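Local coordinates for Rbstp0775 protein (Geobacillus stearothermophilus, PDB 1RZ3) that is of uncharacterised function but, as a P-loop member of the phosphoribulokinase/uridine kinase family, probably binds ATP and acts as a kinase, at residues G26-S31 and F134-E139; F56-H61 and Q92-L97; A99-T104 and Y121-D126; F144-Y149 and R192-F197. All blocks are in the same frame, centred on the assembly; numbering follows the deposited sequence.

Contact 1: G26-S31 and F134-E139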
# COMPACT_ATOMS: atom_id res chain seq x y z
N GLY A 26 2.11 -7.02 -0.28
CA GLY A 26 1.60 -5.78 0.25
C GLY A 26 2.39 -5.38 1.48
O GLY A 26 2.77 -6.22 2.29
N ILE A 27 2.68 -4.09 1.59
CA ILE A 27 3.38 -3.56 2.75
C ILE A 27 2.38 -2.59 3.37
O ILE A 27 2.20 -1.47 2.90
CB ILE A 27 4.68 -2.82 2.35
CG1 ILE A 27 5.65 -3.80 1.69
CG2 ILE A 27 5.32 -2.22 3.59
CD1 ILE A 27 7.00 -3.20 1.35
N ASP A 28 1.71 -3.06 4.41
CA ASP A 28 0.69 -2.29 5.12
C ASP A 28 1.29 -1.64 6.36
O ASP A 28 2.08 -2.25 7.08
CB ASP A 28 -0.45 -3.25 5.48
CG ASP A 28 -1.68 -2.55 6.02
OD1 ASP A 28 -1.94 -1.38 5.66
OD2 ASP A 28 -2.42 -3.19 6.79
N GLY A 29 0.92 -0.40 6.61
CA GLY A 29 1.44 0.28 7.78
C GLY A 29 0.84 1.66 7.87
O GLY A 29 0.38 2.20 6.87
N LEU A 30 0.84 2.22 9.08
CA LEU A 30 0.27 3.54 9.29
C LEU A 30 1.15 4.65 8.72
O LEU A 30 2.28 4.39 8.30
CB LEU A 30 0.03 3.76 10.79
CG LEU A 30 -0.75 2.64 11.49
CD1 LEU A 30 -1.04 3.04 12.93
CD2 LEU A 30 -2.05 2.37 10.75
N SER A 31 0.63 5.87 8.71
CA SER A 31 1.37 7.01 8.19
C SER A 31 2.71 7.19 8.88
O SER A 31 2.82 7.10 10.10
CB SER A 31 0.53 8.29 8.35
OG SER A 31 1.24 9.41 7.86
N PHE A 134 -3.90 1.33 5.21
CA PHE A 134 -5.18 0.65 5.09
C PHE A 134 -5.24 -0.31 3.90
O PHE A 134 -6.26 -0.38 3.22
CB PHE A 134 -6.32 1.68 4.94
CG PHE A 134 -6.22 2.85 5.89
CD1 PHE A 134 -6.02 2.66 7.25
CD2 PHE A 134 -6.37 4.16 5.41
CE1 PHE A 134 -5.97 3.74 8.14
CE2 PHE A 134 -6.32 5.26 6.29
CZ PHE A 134 -6.12 5.05 7.65
N LEU A 135 -4.16 -1.05 3.65
CA LEU A 135 -4.13 -1.98 2.52
C LEU A 135 -5.03 -3.19 2.69
O LEU A 135 -5.47 -3.78 1.70
CB LEU A 135 -2.71 -2.49 2.28
CG LEU A 135 -1.63 -1.57 1.72
CD1 LEU A 135 -0.41 -2.43 1.37
CD2 LEU A 135 -2.15 -0.86 0.46
N GLN A 136 -5.28 -3.58 3.93
CA GLN A 136 -6.08 -4.76 4.19
C GLN A 136 -7.58 -4.55 4.35
O GLN A 136 -8.26 -5.32 5.02
CB GLN A 136 -5.51 -5.51 5.39
CG GLN A 136 -4.09 -6.01 5.11
CD GLN A 136 -3.48 -6.75 6.27
OE1 GLN A 136 -2.96 -6.15 7.22
NE2 GLN A 136 -3.56 -8.06 6.22
N ARG A 137 -8.10 -3.49 3.73
CA ARG A 137 -9.54 -3.29 3.80
C ARG A 137 -10.14 -4.45 3.00
O ARG A 137 -9.52 -4.95 2.05
CB ARG A 137 -9.93 -1.92 3.24
CG ARG A 137 -9.38 -1.56 1.88
CD ARG A 137 -9.89 -0.18 1.44
NE ARG A 137 -9.10 0.95 1.91
CZ ARG A 137 -9.58 1.98 2.60
NH1 ARG A 137 -10.87 2.03 2.92
NH2 ARG A 137 -8.79 2.99 2.93
N LYS A 138 -11.32 -4.90 3.40
CA LYS A 138 -11.98 -6.05 2.78
C LYS A 138 -12.01 -6.12 1.26
O LYS A 138 -11.91 -7.21 0.69
CB LYS A 138 -13.41 -6.16 3.31
CG LYS A 138 -14.29 -4.97 3.00
CD LYS A 138 -15.69 -5.16 3.58
CE LYS A 138 -16.59 -3.95 3.29
NZ LYS A 138 -16.03 -2.68 3.84
N GLU A 139 -12.15 -4.98 0.60
CA GLU A 139 -12.21 -4.93 -0.85
C GLU A 139 -10.92 -5.32 -1.56
O GLU A 139 -10.96 -5.93 -2.64
CB GLU A 139 -12.62 -3.52 -1.31
CG GLU A 139 -14.01 -3.05 -0.87
CD GLU A 139 -14.11 -2.67 0.60
OE1 GLU A 139 -13.08 -2.40 1.25
OE2 GLU A 139 -15.25 -2.64 1.12
O HOH W 1 -2.19 0.74 7.33

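Contact 2: F56-H61 and Q92-L97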
# COMPACT_ATOMS: atom_id res chain seq x y z
N PHE A 56 4.01 -0.16 -6.57
CA PHE A 56 2.93 0.83 -6.55
C PHE A 56 2.93 1.46 -5.17
O PHE A 56 3.21 0.78 -4.17
CB PHE A 56 1.56 0.16 -6.79
CG PHE A 56 1.33 -0.25 -8.21
CD1 PHE A 56 0.86 0.67 -9.14
CD2 PHE A 56 1.58 -1.55 -8.63
CE1 PHE A 56 0.65 0.30 -10.47
CE2 PHE A 56 1.38 -1.93 -9.96
CZ PHE A 56 0.91 -1.00 -10.88
N HIS A 57 2.63 2.76 -5.11
CA HIS A 57 2.60 3.49 -3.84
C HIS A 57 1.20 4.08 -3.75
O HIS A 57 0.85 4.97 -4.52
CB HIS A 57 3.65 4.61 -3.87
CG HIS A 57 5.05 4.13 -4.08
ND1 HIS A 57 5.83 3.64 -3.05
CD2 HIS A 57 5.81 4.04 -5.20
CE1 HIS A 57 7.01 3.28 -3.53
NE2 HIS A 57 7.02 3.50 -4.83
N MSE A 58 0.40 3.60 -2.80
CA MSE A 58 -0.98 4.07 -2.69
C MSE A 58 -1.20 5.56 -2.50
O MSE A 58 -2.26 6.07 -2.87
CB MSE A 58 -1.73 3.29 -1.61
CG MSE A 58 -1.84 1.80 -1.89
SE MSE A 58 -2.41 1.35 -3.69
CE MSE A 58 -4.20 2.08 -3.62
N ASP A 59 -0.22 6.27 -1.94
CA ASP A 59 -0.39 7.72 -1.78
C ASP A 59 -0.42 8.42 -3.14
O ASP A 59 -0.83 9.57 -3.23
CB ASP A 59 0.73 8.31 -0.92
CG ASP A 59 0.62 7.90 0.54
OD1 ASP A 59 -0.52 7.87 1.06
OD2 ASP A 59 1.67 7.63 1.16
N ASP A 60 0.03 7.72 -4.18
CA ASP A 60 0.01 8.28 -5.53
C ASP A 60 -1.42 8.25 -6.08
O ASP A 60 -1.75 8.99 -7.01
CB ASP A 60 0.84 7.44 -6.52
CG ASP A 60 2.34 7.56 -6.30
OD1 ASP A 60 2.80 8.63 -5.85
OD2 ASP A 60 3.06 6.59 -6.62
N HIS A 61 -2.26 7.41 -5.50
CA HIS A 61 -3.60 7.25 -6.04
C HIS A 61 -4.79 7.74 -5.23
O HIS A 61 -5.84 7.10 -5.20
CB HIS A 61 -3.79 5.78 -6.42
CG HIS A 61 -2.64 5.23 -7.21
ND1 HIS A 61 -2.33 5.68 -8.48
CD2 HIS A 61 -1.70 4.31 -6.90
CE1 HIS A 61 -1.24 5.07 -8.90
NE2 HIS A 61 -0.83 4.24 -7.97
N GLN A 92 -9.92 -1.05 -11.30
CA GLN A 92 -8.84 -0.69 -12.20
C GLN A 92 -7.41 -1.04 -11.80
O GLN A 92 -6.50 -0.97 -12.63
CB GLN A 92 -8.92 0.81 -12.50
CG GLN A 92 -10.26 1.23 -13.10
CD GLN A 92 -10.66 0.37 -14.28
OE1 GLN A 92 -9.83 0.01 -15.12
NE2 GLN A 92 -11.95 0.04 -14.36
N LEU A 93 -7.21 -1.42 -10.54
CA LEU A 93 -5.87 -1.78 -10.10
C LEU A 93 -5.77 -3.19 -9.53
O LEU A 93 -5.19 -4.09 -10.14
CB LEU A 93 -5.35 -0.77 -9.07
CG LEU A 93 -3.97 -1.03 -8.44
CD1 LEU A 93 -2.91 -1.09 -9.52
CD2 LEU A 93 -3.65 0.08 -7.45
N PHE A 94 -6.35 -3.39 -8.35
CA PHE A 94 -6.26 -4.69 -7.68
C PHE A 94 -6.73 -5.91 -8.47
O PHE A 94 -6.01 -6.91 -8.52
CB PHE A 94 -6.96 -4.60 -6.32
CG PHE A 94 -6.26 -3.67 -5.37
CD1 PHE A 94 -5.08 -4.07 -4.73
CD2 PHE A 94 -6.73 -2.38 -5.16
CE1 PHE A 94 -4.38 -3.19 -3.91
CE2 PHE A 94 -6.03 -1.49 -4.34
CZ PHE A 94 -4.86 -1.89 -3.71
N ARG A 95 -7.90 -5.83 -9.10
CA ARG A 95 -8.41 -6.97 -9.87
C ARG A 95 -7.54 -7.26 -11.10
O ARG A 95 -7.57 -8.36 -11.65
CB ARG A 95 -9.84 -6.71 -10.36
CG ARG A 95 -10.91 -6.77 -9.29
CD ARG A 95 -12.30 -6.60 -9.91
NE ARG A 95 -13.36 -6.63 -8.91
CZ ARG A 95 -14.65 -6.48 -9.18
NH1 ARG A 95 -15.06 -6.31 -10.43
NH2 ARG A 95 -15.55 -6.50 -8.20
N GLN A 96 -6.78 -6.26 -11.53
CA GLN A 96 -5.93 -6.37 -12.71
C GLN A 96 -4.49 -6.83 -12.47
O GLN A 96 -3.77 -7.14 -13.42
CB GLN A 96 -5.88 -5.02 -13.43
CG GLN A 96 -7.24 -4.41 -13.70
CD GLN A 96 -8.07 -5.25 -14.64
OE1 GLN A 96 -7.64 -5.55 -15.76
NE2 GLN A 96 -9.26 -5.64 -14.20
N LEU A 97 -4.06 -6.87 -11.22
CA LEU A 97 -2.68 -7.24 -10.91
C LEU A 97 -2.20 -8.59 -11.43
O LEU A 97 -1.05 -8.72 -11.86
CB LEU A 97 -2.45 -7.18 -9.39
CG LEU A 97 -2.66 -5.80 -8.75
CD1 LEU A 97 -2.42 -5.91 -7.26
CD2 LEU A 97 -1.72 -4.79 -9.38

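Contact 3: A99-T104 and Y121-D126. With CA (calcium ion), chain C.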
# COMPACT_ATOMS: atom_id res chain seq x y z
N ALA A 99 -3.29 -10.50 -14.19
CA ALA A 99 -3.17 -10.76 -15.62
C ALA A 99 -2.98 -9.60 -16.58
O ALA A 99 -2.59 -9.83 -17.72
CB ALA A 99 -4.37 -11.60 -16.07
N SER A 100 -3.24 -8.37 -16.16
CA SER A 100 -3.09 -7.24 -17.07
C SER A 100 -1.65 -7.00 -17.51
O SER A 100 -0.71 -7.17 -16.73
CB SER A 100 -3.65 -5.96 -16.45
OG SER A 100 -5.07 -6.01 -16.39
N HIS A 101 -1.48 -6.58 -18.76
CA HIS A 101 -0.16 -6.31 -19.30
C HIS A 101 0.37 -4.97 -18.80
O HIS A 101 1.54 -4.82 -18.46
CB HIS A 101 -0.21 -6.29 -20.83
CG HIS A 101 1.12 -6.10 -21.48
ND1 HIS A 101 2.08 -7.10 -21.53
CD2 HIS A 101 1.66 -5.03 -22.11
CE1 HIS A 101 3.14 -6.65 -22.17
NE2 HIS A 101 2.92 -5.40 -22.53
N GLN A 102 -0.52 -3.99 -18.73
CA GLN A 102 -0.14 -2.65 -18.29
C GLN A 102 -1.35 -1.95 -17.71
O GLN A 102 -2.48 -2.36 -17.95
CB GLN A 102 0.38 -1.86 -19.49
CG GLN A 102 -0.67 -1.67 -20.58
CD GLN A 102 -0.09 -1.17 -21.88
OE1 GLN A 102 0.59 -1.91 -22.59
NE2 GLN A 102 -0.35 0.09 -22.21
N LEU A 103 -1.10 -0.90 -16.95
CA LEU A 103 -2.17 -0.12 -16.34
C LEU A 103 -1.89 1.36 -16.51
O LEU A 103 -0.76 1.81 -16.33
CB LEU A 103 -2.27 -0.42 -14.84
CG LEU A 103 -2.53 -1.87 -14.41
CD1 LEU A 103 -2.52 -1.95 -12.89
CD2 LEU A 103 -3.87 -2.33 -14.96
N THR A 104 -2.93 2.11 -16.86
CA THR A 104 -2.82 3.55 -17.00
C THR A 104 -3.69 4.10 -15.89
O THR A 104 -4.91 3.89 -15.86
CB THR A 104 -3.32 4.02 -18.37
OG1 THR A 104 -2.47 3.47 -19.39
CG2 THR A 104 -3.29 5.54 -18.46
N TYR A 121 3.87 -0.69 -16.54
CA TYR A 121 3.86 -1.99 -17.21
C TYR A 121 4.09 -3.12 -16.22
O TYR A 121 5.06 -3.11 -15.46
CB TYR A 121 4.93 -2.02 -18.30
CG TYR A 121 4.58 -1.14 -19.47
CD1 TYR A 121 3.83 -1.63 -20.54
CD2 TYR A 121 4.96 0.21 -19.49
CE1 TYR A 121 3.45 -0.80 -21.59
CE2 TYR A 121 4.59 1.04 -20.54
CZ TYR A 121 3.83 0.53 -21.59
OH TYR A 121 3.46 1.35 -22.63
N LEU A 122 3.17 -4.09 -16.23
CA LEU A 122 3.26 -5.26 -15.36
C LEU A 122 3.96 -6.38 -16.11
O LEU A 122 4.75 -7.13 -15.54
CB LEU A 122 1.86 -5.70 -14.93
CG LEU A 122 1.06 -4.63 -14.18
CD1 LEU A 122 -0.27 -5.22 -13.71
CD2 LEU A 122 1.87 -4.13 -13.00
N SER A 123 3.63 -6.48 -17.40
CA SER A 123 4.18 -7.47 -18.32
C SER A 123 4.75 -8.73 -17.69
O SER A 123 4.00 -9.55 -17.17
CB SER A 123 5.24 -6.81 -19.20
OG SER A 123 4.71 -5.65 -19.83
N ASP A 124 6.07 -8.90 -17.72
CA ASP A 124 6.66 -10.11 -17.16
C ASP A 124 7.21 -9.98 -15.74
O ASP A 124 8.18 -10.66 -15.38
CB ASP A 124 7.74 -10.67 -18.11
CG ASP A 124 8.99 -9.80 -18.16
OD1 ASP A 124 8.87 -8.58 -17.98
OD2 ASP A 124 10.08 -10.35 -18.39
N SER A 125 6.58 -9.14 -14.93
CA SER A 125 7.02 -8.97 -13.55
C SER A 125 6.89 -10.30 -12.82
O SER A 125 5.94 -11.05 -13.06
CB SER A 125 6.15 -7.94 -12.81
OG SER A 125 6.21 -6.66 -13.41
N ASP A 126 7.82 -10.60 -11.92
CA ASP A 126 7.74 -11.82 -11.13
C ASP A 126 6.89 -11.51 -9.90
O ASP A 126 6.14 -12.36 -9.41
CB ASP A 126 9.13 -12.27 -10.67
CG ASP A 126 10.02 -12.65 -11.83
OD1 ASP A 126 9.63 -13.53 -12.62
OD2 ASP A 126 11.12 -12.07 -11.94
CA CA C . 10.26 -6.72 -17.96
O HOH W 2 1.71 0.53 -24.65
O HOH W 3 11.24 -8.38 -16.28
O HOH W 4 11.49 -6.15 -19.93

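Contact 4: F144-Y149 and R192-F197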
# COMPACT_ATOMS: atom_id res chain seq x y z
N PHE A 144 -4.03 -9.91 -2.55
CA PHE A 144 -2.66 -9.97 -2.03
C PHE A 144 -2.31 -11.42 -1.70
O PHE A 144 -3.11 -12.12 -1.08
CB PHE A 144 -2.52 -9.14 -0.75
CG PHE A 144 -2.53 -7.66 -0.97
CD1 PHE A 144 -1.40 -7.01 -1.45
CD2 PHE A 144 -3.67 -6.91 -0.69
CE1 PHE A 144 -1.40 -5.63 -1.66
CE2 PHE A 144 -3.68 -5.53 -0.89
CZ PHE A 144 -2.54 -4.89 -1.38
N ASP A 145 -1.12 -11.85 -2.10
CA ASP A 145 -0.67 -13.21 -1.79
C ASP A 145 0.08 -13.20 -0.48
O ASP A 145 0.15 -14.20 0.22
CB ASP A 145 0.27 -13.73 -2.88
CG ASP A 145 -0.43 -13.98 -4.18
OD1 ASP A 145 -1.34 -14.84 -4.20
OD2 ASP A 145 -0.08 -13.31 -5.18
N PHE A 146 0.65 -12.04 -0.15
CA PHE A 146 1.45 -11.92 1.06
C PHE A 146 1.41 -10.48 1.53
O PHE A 146 1.61 -9.56 0.74
CB PHE A 146 2.89 -12.32 0.71
CG PHE A 146 3.86 -12.19 1.85
CD1 PHE A 146 3.93 -13.16 2.84
CD2 PHE A 146 4.74 -11.11 1.90
CE1 PHE A 146 4.86 -13.06 3.87
CE2 PHE A 146 5.67 -11.00 2.93
CZ PHE A 146 5.73 -11.98 3.92
N VAL A 147 1.14 -10.29 2.82
CA VAL A 147 1.09 -8.94 3.37
C VAL A 147 1.96 -8.84 4.61
O VAL A 147 1.89 -9.69 5.51
CB VAL A 147 -0.35 -8.53 3.77
CG1 VAL A 147 -0.33 -7.15 4.44
CG2 VAL A 147 -1.25 -8.50 2.53
N VAL A 148 2.79 -7.80 4.64
CA VAL A 148 3.65 -7.53 5.78
C VAL A 148 3.05 -6.30 6.44
O VAL A 148 2.76 -5.32 5.76
CB VAL A 148 5.08 -7.14 5.36
CG1 VAL A 148 5.94 -6.91 6.61
CG2 VAL A 148 5.69 -8.20 4.49
N TYR A 149 2.83 -6.35 7.75
CA TYR A 149 2.31 -5.17 8.43
C TYR A 149 3.49 -4.57 9.18
O TYR A 149 4.15 -5.25 9.96
CB TYR A 149 1.21 -5.53 9.43
CG TYR A 149 0.66 -4.31 10.15
CD1 TYR A 149 -0.36 -3.55 9.58
CD2 TYR A 149 1.20 -3.89 11.36
CE1 TYR A 149 -0.83 -2.39 10.21
CE2 TYR A 149 0.74 -2.73 12.00
CZ TYR A 149 -0.28 -1.99 11.42
OH TYR A 149 -0.75 -0.86 12.05
N ARG A 192 -4.34 -10.02 10.80
CA ARG A 192 -4.50 -10.48 9.43
C ARG A 192 -3.20 -10.65 8.66
O ARG A 192 -3.12 -11.48 7.75
CB ARG A 192 -5.41 -9.53 8.65
CG ARG A 192 -6.88 -9.63 9.01
CD ARG A 192 -7.70 -8.65 8.18
NE ARG A 192 -9.11 -8.71 8.53
CZ ARG A 192 -9.94 -9.66 8.14
NH1 ARG A 192 -9.51 -10.65 7.36
NH2 ARG A 192 -11.21 -9.64 8.54
N ALA A 193 -2.19 -9.86 9.00
CA ALA A 193 -0.91 -9.89 8.30
C ALA A 193 -0.23 -11.26 8.28
O ALA A 193 -0.31 -12.03 9.24
CB ALA A 193 0.04 -8.83 8.89
N ASP A 194 0.45 -11.55 7.18
CA ASP A 194 1.17 -12.81 7.07
C ASP A 194 2.44 -12.72 7.92
O ASP A 194 2.86 -13.70 8.54
CB ASP A 194 1.49 -13.09 5.60
CG ASP A 194 0.23 -13.28 4.79
OD1 ASP A 194 -0.50 -14.25 5.07
OD2 ASP A 194 -0.05 -12.45 3.89
N VAL A 195 3.02 -11.53 7.96
CA VAL A 195 4.21 -11.27 8.75
C VAL A 195 4.09 -9.86 9.33
O VAL A 195 3.57 -8.95 8.68
CB VAL A 195 5.51 -11.33 7.90
CG1 VAL A 195 6.69 -10.76 8.69
CG2 VAL A 195 5.81 -12.78 7.52
N VAL A 196 4.54 -9.70 10.57
CA VAL A 196 4.51 -8.40 11.23
C VAL A 196 5.95 -7.98 11.43
O VAL A 196 6.70 -8.63 12.16
CB VAL A 196 3.80 -8.47 12.60
CG1 VAL A 196 3.91 -7.10 13.30
CG2 VAL A 196 2.34 -8.85 12.41
N PHE A 197 6.33 -6.90 10.77
CA PHE A 197 7.68 -6.35 10.85
C PHE A 197 7.62 -5.36 12.01
O PHE A 197 7.08 -4.26 11.88
CB PHE A 197 8.00 -5.61 9.54
CG PHE A 197 9.48 -5.43 9.28
CD1 PHE A 197 10.26 -6.51 8.89
CD2 PHE A 197 10.08 -4.18 9.41
CE1 PHE A 197 11.62 -6.34 8.62
CE2 PHE A 197 11.44 -4.00 9.14
CZ PHE A 197 12.21 -5.09 8.74

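Contact 1: G26-S31 and F134-E139
D28 meets L135 in a buried contact between a strand and a turn, where the last part of central strand 23-29, directly before G29 of a probable P-loop, faces the type I turn F134-R137 that follows strand 127-132. The D28 carboxylate carries the polar half. Its OD1 accepts a hydrogen bond from the backbone N of L135 at 3.0 Å, nearly straight at 161°, with the donor standing well above the carboxylate plane. A water closes a second link: it donates to D28 OD1 at 2.7 Å and accepts from the backbone N of F134 at 2.8 Å, so two successive amides of the turn are tied, one directly and one through water, to a single oxygen. The other oxygen, OD2, is bonded to the hydroxyl of Y183, which also binds the backbone N of Q136. With CG placed opposite the backbone N (chi1 -171°), the carboxylate is carried across to the turn. The apolar half comes from L135, whose CD1 rests against the backbone of the strand, 3.2 Å from I27 O and 4.1 Å from G26 CA, while the L135 and D28 side chains slide past each other in opposite directions. Were D28 replaced by alanine, the L135 amide, the bridging water and the Y183 hydroxyl would all be likely to lose their common partner, and the turn could shift. I27 points to the other side, onto strand 127-132, while D28 also touches strand 146-150 and P189 of helix 189-192. F134 meets Y79 and Y80 of helix 75-82 edge-to-face.

Contact 2: F56-H61 and Q92-L97
L93 supplies the CH-pi part of this contact: its CD1 lies over one face of the F56 ring, 4.1 Å from the centroid and only 15° off the ring normal, though displaced toward the rim near CE1. The leucine's CG is anti to the backbone N (chi1 177°), and from there its two methyl branches diverge, one to the phenylalanine and the other to selenomethionine M58. In the second kind of interaction, selenium meets carbon and ring. M58 SE and L93 CD2 come together tip to tip at 4.2 Å, and the same selenium lies 5.3 Å from the centroid of the F94 ring in an oblique Met-aromatic contact. M58 is bent at both chi2 and chi3, which brings its CE methyl to 4.0 Å from F94 CZ. Plain apolar packing completes the set, with L97 CD2 reaching F56 CE2 at 4.3 Å. I128 and I130 of strand 127-132 extend this core, and W140 stacks on F94. No hydrogen bond crosses between the segments, so the end of strand 53-57 with the 3-10 segment after it, and helix 86-94 with the turn F94-L97, are joined by dispersion and shape alone, in a buried layer of methyls, rings and the selenomethionine side chain.

Contact 3: A99-T104 and Y121-D126
H101 O is gripped by two successive amides: L122 N and S123 N each lie 2.9 Å from this H101 oxygen. The bond from S123 N is the straighter, 172° against 144°. Beside this point Q102 and Y121 form an antiparallel non-hydrogen-bonded pair, where the ribbon of strands 102-109 and 114-121 ends. Their side chains run alongside each other in the same direction, and Q102 OE1 stands 3.2 Å from Y121 CE1. CG of Q102 sits between its backbone N and carbonyl carbon (chi1 62°), which lays the chain along the tyrosine. A water then joins the two ends, 3.2 Å from Q102 NE2 and 2.8 Å from Y121 OH. A leucine in place of Q102 would probably break this water bridge and leave the tyrosine ring freer to turn. S123 OG lies over one face of the H101 ring, toward its rim. On the inner side L122 crosses L103, CD1 to CD1 at 4.1 Å, both touching F56. L122 O accepts from both N and OG of S125, the latter at 2.6 Å, which fixes the turn around D124. D124 OD1 binds a calcium ion at 2.3 Å, and two waters and one atom from outside these segments also coordinate the metal. The contact thus sets an apolar inner side against a hydrated outer one, and paired amides and a seryl hydroxyl hold in shape the loop that presents the calcium-binding carboxylate.

Contact 4: F144-Y149 and R192-F197
D194 and V147 open the tight part of this contact: just before strand 195-197 begins, D194 OD2 accepts a hydrogen bond from V147 N at 2.7 Å through its anti lone pair. V147 O in turn accepts from D194 N at 2.9 Å and from V195 N at a longer 3.3 Å. The regular parallel ladder follows, with Y149 N to V195 O and F197 N to Y149 O both 2.9 Å long. Next to it A193 presses its CB onto Y149 CB at 3.5 Å, on the face where Y149 and V196 point. On the face bearing V148 and V195, V148 CG1 leans on F197 CB, and F146 CZ meets V195 CG2 at 3.7 Å, its ring reaching across because CG is anti to the backbone N (chi1 177°); only the CG1 methyls of V148 and V195 stand looser, 4.4 Å apart. By contrast, D194 and, in part, V195 and V196 lie toward solvent, as expected of an outermost strand; on its other flank strand 146-150 is bonded to strand 23-29. The short strands differ by 30° in direction, and together they form the edge of a parallel sheet with strand order 2-3-1-4-5, characteristic of P-loop kinases related to the nucleoside monophosphate kinases.

Contacts 1 and 4 meet where strands 23-29 and 146-150 lie side by side: G26 N to F146 O and G26 O to V148 N, each 2.8 Å, are probable hydrogen bonds between their strands. Contact 1 touches contact 2 where L135 CD2 packs on M58 CG at 3.6 Å, and contact 2 continues into contact 3 through L93 CD1 and L103 CD1, 3.5 Å apart. Contact 1 lies beside a probable P-loop, which begins at G29, and so is probably near the nucleotide site, whereas the calcium-binding contact 3 is remote, its centre about 22 Å from that of contact 1. Contacts 2 and 3 are both nested in the chain loop that contact 1 closes.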